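Local coordinates for enterocine A immunity protein (Enterococcus faecium, PDB 2BL8) that confers immunity on its bacterial producer against the antimicrobial activity of the pediocin-like bacteriocin enterocin A, at residues I67-T70 against E71-E75. Numbering follows the deposited sequence.
Sequences IRFT and EYQEE
Thr70 and Gln73 meet where the extended backbone of 67-70 turns without a break into the first turn of helix 71-84, whose opening main-chain bond runs from Glu74 N to Thr70 O (2.9 Å). Two further bonds tie Thr70 and Gln73 to each other. Thr70 OG1, set between its own backbone N and carbonyl carbon (chi1 62°), accepts from Gln73 N at 3.1 Å. In return, Thr70 N donates to Gln73 OE1 at 3.0 Å, nearly straight at 166° but from well above the carbonyl plane of the amide. Gln73 reaches back with CG beside its backbone N (chi1 -70°). A water donates to Gln73 OE1 (2.7 Å) and also to Arg68 O, while NE2 bonds Asp15 of helix 5-17, fixing the amide's rotation. Gln73 OE1 also sits at the edge of the Phe69 ring, 3.6 Å from Phe69 CD1, with amide and ring planes steeply inclined. Glu74 CG packs against Phe69 CB (3.8 Å), and Glu74 OE2 stays 4.1 Å from Arg68 NH2, well out of the guanidinium plane, so any attraction is probably of charge alone. Such reciprocal side-chain-to-backbone bonding between N-cap and N3 defines the capping box, here starting the bundle's last long helix.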
ATOM      1  N   ILE A  67      12.111  -8.500  -1.124  1.00 28.08           N
ATOM      2  CA  ILE A  67      10.820  -9.173  -1.260  1.00 27.38           C
ATOM      3  C   ILE A  67      10.178  -8.832  -2.600  1.00 25.99           C
ATOM      4  O   ILE A  67      10.298  -7.707  -3.080  1.00 25.48           O
ATOM      5  CB  ILE A  67       9.836  -8.716  -0.162  1.00 27.46           C
ATOM      6  CG1 ILE A  67      10.313  -9.186   1.209  1.00 28.03           C
ATOM      7  CG2 ILE A  67       8.441  -9.237  -0.467  1.00 29.25           C
ATOM      8  CD1 ILE A  67       9.453  -8.678   2.351  1.00 28.37           C
ATOM      9  N   ARG A  68       9.485  -9.801  -3.191  1.00 25.66           N
ATOM     10  CA  ARG A  68       8.815  -9.584  -4.469  1.00 25.09           C
ATOM     11  C   ARG A  68       7.321  -9.851  -4.338  1.00 25.34           C
ATOM     12  O   ARG A  68       6.905 -10.984  -4.101  1.00 26.44           O
ATOM     13  CB  ARG A  68       9.386 -10.504  -5.554  1.00 26.96           C
ATOM     14  CG  ARG A  68      10.856 -10.294  -5.873  1.00 27.66           C
ATOM     15  CD  ARG A  68      11.151  -8.863  -6.301  1.00 26.06           C
ATOM     16  NE  ARG A  68      10.345  -8.435  -7.439  1.00 28.11           N
ATOM     17  CZ  ARG A  68      10.482  -7.256  -8.040  1.00 27.49           C
ATOM     18  NH1 ARG A  68      11.394  -6.397  -7.608  1.00 27.51           N
ATOM     19  NH2 ARG A  68       9.707  -6.933  -9.067  1.00 28.38           N
ATOM     20  N   PHE A  69       6.518  -8.804  -4.482  1.00 21.88           N
ATOM     21  CA  PHE A  69       5.069  -8.944  -4.409  1.00 19.48           C
ATOM     22  C   PHE A  69       4.611  -9.636  -5.687  1.00 18.69           C
ATOM     23  O   PHE A  69       5.266  -9.533  -6.722  1.00 19.04           O
ATOM     24  CB  PHE A  69       4.398  -7.572  -4.338  1.00 18.06           C
ATOM     25  CG  PHE A  69       4.676  -6.821  -3.071  1.00 18.93           C
ATOM     26  CD1 PHE A  69       4.211  -7.296  -1.854  1.00 19.78           C
ATOM     27  CD2 PHE A  69       5.395  -5.629  -3.097  1.00 19.02           C
ATOM     28  CE1 PHE A  69       4.453  -6.597  -0.675  1.00 20.75           C
ATOM     29  CE2 PHE A  69       5.644  -4.920  -1.925  1.00 20.05           C
ATOM     30  CZ  PHE A  69       5.172  -5.404  -0.712  1.00 20.67           C
ATOM     31  N   THR A  70       3.489 -10.344  -5.619  1.00 18.62           N
ATOM     32  CA  THR A  70       2.974 -11.007  -6.810  1.00 18.51           C
ATOM     33  C   THR A  70       2.375  -9.923  -7.698  1.00 18.32           C
ATOM     34  O   THR A  70       2.125  -8.807  -7.238  1.00 16.66           O
ATOM     35  CB  THR A  70       1.873 -12.032  -6.465  1.00 18.95           C
ATOM     36  OG1 THR A  70       0.756 -11.363  -5.865  1.00 17.92           O
ATOM     37  CG2 THR A  70       2.407 -13.076  -5.497  1.00 19.31           C
ATOM     38  N   GLU A  71       2.151 -10.246  -8.967  1.00 17.89           N
ATOM     39  CA  GLU A  71       1.575  -9.285  -9.904  1.00 19.24           C
ATOM     40  C   GLU A  71       0.257  -8.733  -9.355  1.00 16.95           C
ATOM     41  O   GLU A  71      -0.014  -7.535  -9.444  1.00 15.21           O
ATOM     42  CB  GLU A  71       1.330  -9.963 -11.254  1.00 20.46           C
ATOM     43  CG  GLU A  71       0.851  -9.037 -12.357  1.00 29.22           C
ATOM     44  CD  GLU A  71       1.916  -8.786 -13.408  1.00 32.18           C
ATOM     45  OE1 GLU A  71       2.481  -9.774 -13.921  1.00 34.51           O
ATOM     46  OE2 GLU A  71       2.181  -7.606 -13.725  1.00 35.73           O
ATOM     47  N   TYR A  72      -0.555  -9.614  -8.781  1.00 15.44           N
ATOM     48  CA  TYR A  72      -1.841  -9.221  -8.218  1.00 14.82           C
ATOM     49  C   TYR A  72      -1.672  -8.292  -7.013  1.00 15.06           C
ATOM     50  O   TYR A  72      -2.390  -7.300  -6.883  1.00 13.71           O
ATOM     51  CB  TYR A  72      -2.629 -10.472  -7.821  1.00 15.07           C
ATOM     52  CG  TYR A  72      -3.900 -10.197  -7.050  1.00 15.23           C
ATOM     53  CD1 TYR A  72      -4.885  -9.349  -7.563  1.00 17.30           C
ATOM     54  CD2 TYR A  72      -4.117 -10.781  -5.804  1.00 17.75           C
ATOM     55  CE1 TYR A  72      -6.052  -9.089  -6.846  1.00 17.60           C
ATOM     56  CE2 TYR A  72      -5.279 -10.529  -5.083  1.00 18.69           C
ATOM     57  CZ  TYR A  72      -6.238  -9.685  -5.606  1.00 18.62           C
ATOM     58  OH  TYR A  72      -7.379  -9.435  -4.883  1.00 22.54           O
ATOM     59  N   GLN A  73      -0.728  -8.617  -6.134  1.00 14.44           N
ATOM     60  CA  GLN A  73      -0.472  -7.783  -4.962  1.00 14.52           C
ATOM     61  C   GLN A  73       0.001  -6.395  -5.402  1.00 14.81           C
ATOM     62  O   GLN A  73      -0.381  -5.388  -4.805  1.00 14.64           O
ATOM     63  CB  GLN A  73       0.568  -8.449  -4.054  1.00 15.94           C
ATOM     64  CG  GLN A  73       0.041  -9.703  -3.365  1.00 15.69           C
ATOM     65  CD  GLN A  73       1.122 -10.495  -2.654  1.00 15.86           C
ATOM     66  OE1 GLN A  73       2.313 -10.243  -2.832  1.00 17.05           O
ATOM     67  NE2 GLN A  73       0.708 -11.470  -1.852  1.00 19.11           N
ATOM     68  N   GLU A  74       0.820  -6.346  -6.453  1.00 15.00           N
ATOM     69  CA  GLU A  74       1.325  -5.082  -6.990  1.00 15.43           C
ATOM     70  C   GLU A  74       0.165  -4.249  -7.500  1.00 15.17           C
ATOM     71  O   GLU A  74       0.149  -3.022  -7.356  1.00 16.30           O
ATOM     72  CB  GLU A  74       2.309  -5.335  -8.137  1.00 15.76           C
ATOM     73  CG  GLU A  74       3.654  -5.878  -7.700  1.00 19.71           C
ATOM     74  CD  GLU A  74       4.525  -6.309  -8.871  1.00 24.15           C
ATOM     75  OE1 GLU A  74       4.123  -6.101 -10.037  1.00 24.35           O
ATOM     76  OE2 GLU A  74       5.618  -6.857  -8.620  1.00 25.39           O
ATOM     77  N   GLU A  75      -0.805  -4.928  -8.105  1.00 14.71           N
ATOM     78  CA  GLU A  75      -1.992  -4.277  -8.629  1.00 14.46           C
ATOM     79  C   GLU A  75      -2.841  -3.708  -7.494  1.00 13.19           C
ATOM     80  O   GLU A  75      -3.391  -2.612  -7.614  1.00 13.68           O
ATOM     81  CB  GLU A  75      -2.779  -5.273  -9.488  1.00 13.31           C
ATOM     82  CG  GLU A  75      -2.077  -5.524 -10.824  1.00 14.57           C
ATOM     83  CD  GLU A  75      -2.389  -6.868 -11.444  1.00 16.66           C
ATOM     84  OE1 GLU A  75      -3.363  -7.527 -11.023  1.00 16.76           O
ATOM     85  OE2 GLU A  75      -1.650  -7.262 -12.374  1.00 17.98           O
TER
HETATM   86  O   HOH W   1       4.451 -11.806  -2.190  1.00 31.88           O